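Secretory pathway GDP dissociation inhibitor (PDB 2BCG) holds Rab GTPases such as SEC4 in their GDP-bound state by inhibiting GDP dissociation, and extracts GDP-bound YPT7 from vacuolar membranes. Local coordinates at residues T19-C24 and E424-D429; T368-E371 and I377-E380. One frame throughout, in Å; residues are numbered along the deposited sequence. Where two conformers were deposited one is given.

Contact 1 (T19-C24 and E424-D429)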
ATOM      1  N   THR A  19      -5.009   8.814  -6.797  1.00 10.34           N
ATOM      2  CA  THR A  19      -4.145   7.646  -6.594  1.00 10.38           C
ATOM      3  C   THR A  19      -4.417   6.936  -5.277  1.00 10.37           C
ATOM      4  O   THR A  19      -3.497   6.358  -4.683  1.00 11.47           O
ATOM      5  CB  THR A  19      -2.648   8.015  -6.686  1.00 10.86           C
ATOM      6  OG1 THR A  19      -2.329   9.032  -5.713  1.00 11.57           O
ATOM      7  CG2 THR A  19      -2.286   8.526  -8.073  1.00 13.94           C
ATOM      8  N   GLY A  20      -5.679   6.927  -4.836  1.00  9.97           N
ATOM      9  CA  GLY A  20      -6.095   5.902  -3.879  1.00  9.45           C
ATOM     10  C   GLY A  20      -5.854   4.482  -4.345  1.00  9.31           C
ATOM     11  O   GLY A  20      -5.772   4.197  -5.556  1.00 10.68           O
ATOM     12  N   ILE A  21      -5.799   3.562  -3.387  1.00  9.45           N
ATOM     13  CA  ILE A  21      -5.512   2.168  -3.730  1.00  9.42           C
ATOM     14  C   ILE A  21      -6.502   1.540  -4.768  1.00  9.69           C
ATOM     15  O   ILE A  21      -6.082   0.785  -5.634  1.00 10.59           O
ATOM     16  CB  ILE A  21      -5.423   1.309  -2.439  1.00  9.44           C
ATOM     17  CG1 ILE A  21      -4.990  -0.132  -2.732  1.00  9.49           C
ATOM     18  CG2 ILE A  21      -6.716   1.357  -1.622  1.00  9.22           C
ATOM     19  CD1 ILE A  21      -3.730  -0.263  -3.505  1.00 14.83           C
ATOM     20  N   THR A  22      -7.797   1.804  -4.662  1.00  9.97           N
ATOM     21  CA  THR A  22      -8.725   1.224  -5.642  1.00  9.60           C
ATOM     22  C   THR A  22      -8.308   1.615  -7.057  1.00 10.35           C
ATOM     23  O   THR A  22      -8.218   0.746  -7.942  1.00 11.10           O
ATOM     24  CB  THR A  22     -10.142   1.684  -5.358  1.00 10.94           C
ATOM     25  OG1 THR A  22     -10.501   1.290  -4.040  1.00 11.75           O
ATOM     26  CG2 THR A  22     -11.132   1.126  -6.391  1.00 12.55           C
ATOM     27  N   GLU A  23      -7.993   2.895  -7.246  1.00  9.85           N
ATOM     28  CA  GLU A  23      -7.621   3.413  -8.577  1.00 10.13           C
ATOM     29  C   GLU A  23      -6.273   2.868  -9.015  1.00 10.38           C
ATOM     30  O   GLU A  23      -6.066   2.550 -10.191  1.00 11.30           O
ATOM     31  CB  GLU A  23      -7.555   4.938  -8.593  1.00 10.62           C
ATOM     32  CG  GLU A  23      -8.901   5.617  -8.722  1.00 10.52           C
ATOM     33  CD  GLU A  23      -9.783   5.492  -7.492  1.00 13.51           C
ATOM     34  OE1 GLU A  23     -11.032   5.493  -7.659  1.00 14.74           O
ATOM     35  OE2 GLU A  23      -9.247   5.493  -6.357  1.00 13.24           O
ATOM     36  N   CYS A  24      -5.313   2.821  -8.084  1.00 10.26           N
ATOM     37  CA  CYS A  24      -3.992   2.321  -8.447  1.00 10.42           C
ATOM     38  C   CYS A  24      -4.075   0.821  -8.835  1.00 10.21           C
ATOM     39  O   CYS A  24      -3.425   0.421  -9.783  1.00 11.10           O
ATOM     40  CB  CYS A  24      -2.973   2.542  -7.332  1.00 11.13           C
ATOM     41  SG  CYS A  24      -2.610   4.283  -7.057  1.00 12.28           S
ATOM     42  N   GLU A 424     -11.233  -6.253   2.263  1.00 14.09           N
ATOM     43  CA  GLU A 424     -12.047  -7.078   1.357  1.00 14.68           C
ATOM     44  C   GLU A 424     -13.098  -6.265   0.597  1.00 13.42           C
ATOM     45  O   GLU A 424     -13.327  -6.502  -0.605  1.00 14.29           O
ATOM     46  CB  GLU A 424     -12.678  -8.251   2.104  1.00 16.16           C
ATOM     47  CG  GLU A 424     -12.643  -9.529   1.333  1.00 21.49           C
ATOM     48  CD  GLU A 424     -11.235  -9.985   0.895  1.00 22.80           C
ATOM     49  OE1 GLU A 424     -10.197  -9.669   1.551  1.00 23.17           O
ATOM     50  OE2 GLU A 424     -11.180 -10.667  -0.136  1.00 24.06           O
ATOM     51  N   SER A 425     -13.751  -5.303   1.252  1.00 12.39           N
ATOM     52  CA  SER A 425     -14.758  -4.521   0.523  1.00 13.07           C
ATOM     53  C   SER A 425     -14.094  -3.628  -0.568  1.00 12.81           C
ATOM     54  O   SER A 425     -14.728  -3.307  -1.587  1.00 13.13           O
ATOM     55  CB  SER A 425     -15.640  -3.682   1.455  1.00 13.73           C
ATOM     56  OG  SER A 425     -14.857  -2.718   2.133  1.00 14.01           O
ATOM     57  N   MET A 426     -12.827  -3.252  -0.378  1.00 11.53           N
ATOM     58  CA  MET A 426     -12.099  -2.443  -1.372  1.00 11.26           C
ATOM     59  C   MET A 426     -11.820  -3.324  -2.596  1.00 11.92           C
ATOM     60  O   MET A 426     -12.046  -2.872  -3.722  1.00 12.22           O
ATOM     61  CB  MET A 426     -10.818  -1.844  -0.758  1.00 11.57           C
ATOM     62  CG  MET A 426      -9.949  -0.975  -1.691  1.00 11.53           C
ATOM     63  SD  MET A 426      -8.942  -1.970  -2.850  1.00 12.94           S
ATOM     64  CE  MET A 426      -7.771  -2.711  -1.659  1.00 12.40           C
ATOM     65  N   THR A 427     -11.402  -4.583  -2.398  1.00 12.24           N
ATOM     66  CA  THR A 427     -11.177  -5.460  -3.570  1.00 12.79           C
ATOM     67  C   THR A 427     -12.504  -5.863  -4.233  1.00 12.88           C
ATOM     68  O   THR A 427     -12.562  -6.071  -5.446  1.00 13.87           O
ATOM     69  CB  THR A 427     -10.301  -6.681  -3.269  1.00 13.33           C
ATOM     70  OG1 THR A 427     -10.804  -7.345  -2.120  1.00 14.64           O
ATOM     71  CG2 THR A 427      -8.877  -6.225  -2.993  1.00 13.63           C
ATOM     72  N   ASP A 428     -13.565  -5.996  -3.446  1.00 13.01           N
ATOM     73  CA  ASP A 428     -14.901  -6.176  -4.055  1.00 13.22           C
ATOM     74  C   ASP A 428     -15.178  -5.022  -5.018  1.00 13.09           C
ATOM     75  O   ASP A 428     -15.708  -5.241  -6.124  1.00 14.58           O
ATOM     76  CB  ASP A 428     -16.022  -6.274  -3.007  1.00 14.24           C
ATOM     77  CG  ASP A 428     -15.983  -7.575  -2.237  1.00 17.32           C
ATOM     78  OD1 ASP A 428     -16.702  -7.641  -1.211  1.00 21.04           O
ATOM     79  OD2 ASP A 428     -15.272  -8.522  -2.646  1.00 18.19           O
ATOM     80  N   ASP A 429     -14.856  -3.789  -4.584  1.00 12.81           N
ATOM     81  CA  ASP A 429     -15.092  -2.595  -5.403  1.00 13.51           C
ATOM     82  C   ASP A 429     -14.205  -2.644  -6.657  1.00 13.29           C
ATOM     83  O   ASP A 429     -14.681  -2.421  -7.775  1.00 13.68           O
ATOM     84  CB  ASP A 429     -14.808  -1.324  -4.597  1.00 13.67           C
ATOM     85  CG  ASP A 429     -15.413  -0.077  -5.218  1.00 13.73           C
ATOM     86  OD1 ASP A 429     -16.429  -0.202  -5.973  1.00 14.22           O
ATOM     87  OD2 ASP A 429     -14.899   1.026  -4.932  1.00 13.49           O
TER
HETATM   88  O   HOH W   1     -13.055   1.778  -3.050  1.00 14.84           O
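In Met-426 a chi1 of 180° sets CG anti to the backbone N, where it meets Thr-22 OG1, and the bends at chi2 and chi3 then bring CE round to Ile-21 CG1. On the other helix Thr-22 holds OG1 anti to the carbonyl carbon (chi1 -59°), which presents the hydroxyl to the thioether chain. The closest touch is polar against apolar: Thr-22 OG1 lies 3.3 Å from Met-426 CG, the two side chains running antiparallel. Ile-21 instead lies across the thioether chain, with its CG1 3.9 Å from Met-426 CE and its CG2 4.0 Å from Met-426 CG.

One turn further along the second helix, a water joins the polar ends. Thr-22 OG1 donates to it at 2.8 Å, and the water donates in turn to Asp-429 OD2 at 2.7 Å. That carboxylate oxygen also accepts from Arg-415 N, so two donors grip it although it is buried. Thr-22 N is hydrogen-bonded to Tyr-417 OH, while Leu-97 covers Met-426, and Leu-244 and Phe-248 cover Ile-21.

Gly-20 occupies the N-cap position of helix 21-32, in the short loop that follows strand 14-17. This glycine-rich strand-to-helix turn is consistent with the Rossmann-type fold of the clan, and here the C-terminal helix 424-438 packs against the start of its first helix.

Contact 2 (T368-E371 and I377-E380)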
ATOM      1  N   THR A 368     -15.362   4.250  14.139  1.00 13.08           N
ATOM      2  CA  THR A 368     -16.699   3.688  14.150  1.00 13.14           C
ATOM      3  C   THR A 368     -17.587   4.607  13.333  1.00 13.25           C
ATOM      4  O   THR A 368     -17.215   5.754  13.038  1.00 13.18           O
ATOM      5  CB  THR A 368     -17.229   3.562  15.602  1.00 13.85           C
ATOM      6  OG1 THR A 368     -18.393   2.714  15.628  1.00 14.76           O
ATOM      7  CG2 THR A 368     -17.549   4.954  16.185  1.00 13.39           C
ATOM      8  N   ILE A 369     -18.729   4.069  12.930  1.00 13.87           N
ATOM      9  CA  ILE A 369     -19.778   4.865  12.327  1.00 14.66           C
ATOM     10  C   ILE A 369     -20.462   5.662  13.459  1.00 14.77           C
ATOM     11  O   ILE A 369     -20.860   5.107  14.489  1.00 14.76           O
ATOM     12  CB  ILE A 369     -20.801   3.915  11.670  0.50 14.66           C
ATOM     13  CG1 ILE A 369     -20.193   3.190  10.458  0.50 14.95           C
ATOM     14  CG2 ILE A 369     -22.108   4.648  11.325  0.50 13.97           C
ATOM     15  CD1 ILE A 369     -19.625   4.086   9.399  0.50 16.35           C
ATOM     16  N   ILE A 370     -20.525   6.970  13.278  1.00 15.19           N
ATOM     17  CA  ILE A 370     -21.106   7.870  14.259  1.00 16.73           C
ATOM     18  C   ILE A 370     -22.596   7.571  14.400  1.00 16.56           C
ATOM     19  O   ILE A 370     -23.309   7.455  13.393  1.00 17.70           O
ATOM     20  CB  ILE A 370     -20.842   9.338  13.838  1.00 16.38           C
ATOM     21  CG1 ILE A 370     -19.366   9.687  13.984  1.00 16.81           C
ATOM     22  CG2 ILE A 370     -21.678  10.350  14.673  1.00 18.06           C
ATOM     23  CD1 ILE A 370     -18.983  10.947  13.228  1.00 17.47           C
ATOM     24  N   GLU A 371     -23.056   7.441  15.645  1.00 16.34           N
ATOM     25  CA  GLU A 371     -24.505   7.260  15.910  1.00 18.18           C
ATOM     26  C   GLU A 371     -25.064   8.240  16.939  1.00 18.79           C
ATOM     27  O   GLU A 371     -26.253   8.163  17.285  1.00 20.61           O
ATOM     28  CB  GLU A 371     -24.848   5.815  16.281  1.00 18.02           C
ATOM     29  CG  GLU A 371     -24.185   5.324  17.574  1.00 18.88           C
ATOM     30  CD  GLU A 371     -24.514   3.878  17.864  1.00 20.36           C
ATOM     31  OE1 GLU A 371     -25.217   3.618  18.888  1.00 23.52           O
ATOM     32  OE2 GLU A 371     -24.087   3.010  17.069  1.00 21.46           O
ATOM     33  N   ILE A 377     -17.310  11.637  22.187  1.00 24.00           N
ATOM     34  CA  ILE A 377     -17.731  10.871  23.369  1.00 23.14           C
ATOM     35  C   ILE A 377     -17.997   9.377  23.060  1.00 21.72           C
ATOM     36  O   ILE A 377     -17.792   8.497  23.911  1.00 22.11           O
ATOM     37  CB  ILE A 377     -18.972  11.523  24.057  1.00 23.36           C
ATOM     38  CG1 ILE A 377     -18.639  12.941  24.566  1.00 25.05           C
ATOM     39  CG2 ILE A 377     -19.570  10.614  25.145  1.00 24.33           C
ATOM     40  CD1 ILE A 377     -17.144  13.287  24.766  1.00 28.28           C
ATOM     41  N   GLU A 378     -18.435   9.090  21.832  1.00 19.62           N
ATOM     42  CA  GLU A 378     -18.721   7.713  21.425  1.00 18.91           C
ATOM     43  C   GLU A 378     -17.476   6.873  21.538  1.00 16.69           C
ATOM     44  O   GLU A 378     -17.565   5.659  21.785  1.00 18.32           O
ATOM     45  CB  GLU A 378     -19.212   7.657  19.987  1.00 18.33           C
ATOM     46  CG  GLU A 378     -20.621   8.194  19.850  1.00 19.07           C
ATOM     47  CD  GLU A 378     -21.092   8.202  18.412  1.00 19.64           C
ATOM     48  OE1 GLU A 378     -21.460   9.297  17.940  1.00 20.69           O
ATOM     49  OE2 GLU A 378     -21.081   7.124  17.768  1.00 17.66           O
ATOM     50  N   LEU A 379     -16.319   7.506  21.329  1.00 16.52           N
ATOM     51  CA  LEU A 379     -15.049   6.755  21.360  1.00 15.98           C
ATOM     52  C   LEU A 379     -14.471   6.557  22.754  1.00 16.51           C
ATOM     53  O   LEU A 379     -13.471   5.830  22.891  1.00 15.74           O
ATOM     54  CB  LEU A 379     -13.997   7.444  20.495  1.00 16.88           C
ATOM     55  CG  LEU A 379     -14.414   7.591  19.025  1.00 17.56           C
ATOM     56  CD1 LEU A 379     -13.234   8.053  18.195  1.00 17.75           C
ATOM     57  CD2 LEU A 379     -14.984   6.266  18.503  1.00 18.29           C
ATOM     58  N   GLU A 380     -15.049   7.214  23.766  1.00 17.04           N
ATOM     59  CA  GLU A 380     -14.480   7.130  25.123  1.00 17.14           C
ATOM     60  C   GLU A 380     -14.145   5.679  25.597  1.00 16.23           C
ATOM     61  O   GLU A 380     -13.056   5.466  26.138  1.00 15.67           O
ATOM     62  CB  GLU A 380     -15.318   7.918  26.144  1.00 17.97           C
ATOM     63  CG  GLU A 380     -14.651   8.108  27.538  1.00 22.33           C
ATOM     64  CD  GLU A 380     -13.279   8.828  27.531  1.00 26.99           C
ATOM     65  OE1 GLU A 380     -12.861   9.469  26.531  1.00 28.16           O
ATOM     66  OE2 GLU A 380     -12.601   8.760  28.587  1.00 31.09           O
TER
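Glu-378 reaches across to the backbone of Glu-371 on a nearly straight chain. Its CG is anti to the carbonyl carbon, and the extended run past CG (chi2 177°) carries OE2 to Glu-371 N. Glu-371 N donates to Glu-378 OE2 at 2.9 Å, an almost linear bond that meets the syn side somewhat out of the carboxylate plane. Arg-341 forms a salt bridge with the same oxygen, and Thr-372 OG1 hydrogen-bonds OE1, so both oxygens are held and the group is unlikely to rotate. Ile-370 lies across it, CG2 3.4 Å from Glu-378 OE1.

Glu-371 OE2 is hydrogen-bonded to Lys-342 N. The two carboxylate planes are 53° apart, and Arg-341, which also makes a long, weak ion pair with Glu-371, probably eases the like charges. In Thr-368, OG1 anti to the backbone N (chi1 -166°) bonds Asp-344 O and leaves CG2 to rest 3.7 Å from Leu-379 CD2.

With an alanine at position 378, Glu-371 N and Arg-341 would probably lose their carboxylate partner, and the chain after the strand would be freer to move.

The arrangement is a local strand-to-helix connection: an acid from short helix 375-378 ties down the chain just beyond strand 362-369 of the mixed sheet.

How the contacts relate
The two contacts lie beside different sheets of the chain. Contact 1 joins the first helix after strand 14-17 to the C-terminal helix 424-438, beside the parallel Rossmann-type sheet, whereas contact 2 sits at the end of strand 362-369 in the mixed sheet. Their centres are 25 Å apart and their nearest atoms about 11 Å apart, so they do not touch. Along the chain contact 2 is nested inside the loop that contact 1 closes. Contact 1 thus brings together residues some 400 positions apart, tying the two ends of the chain into one body, while contact 2 holds the short connection between strand 362-369 and helix 375-378.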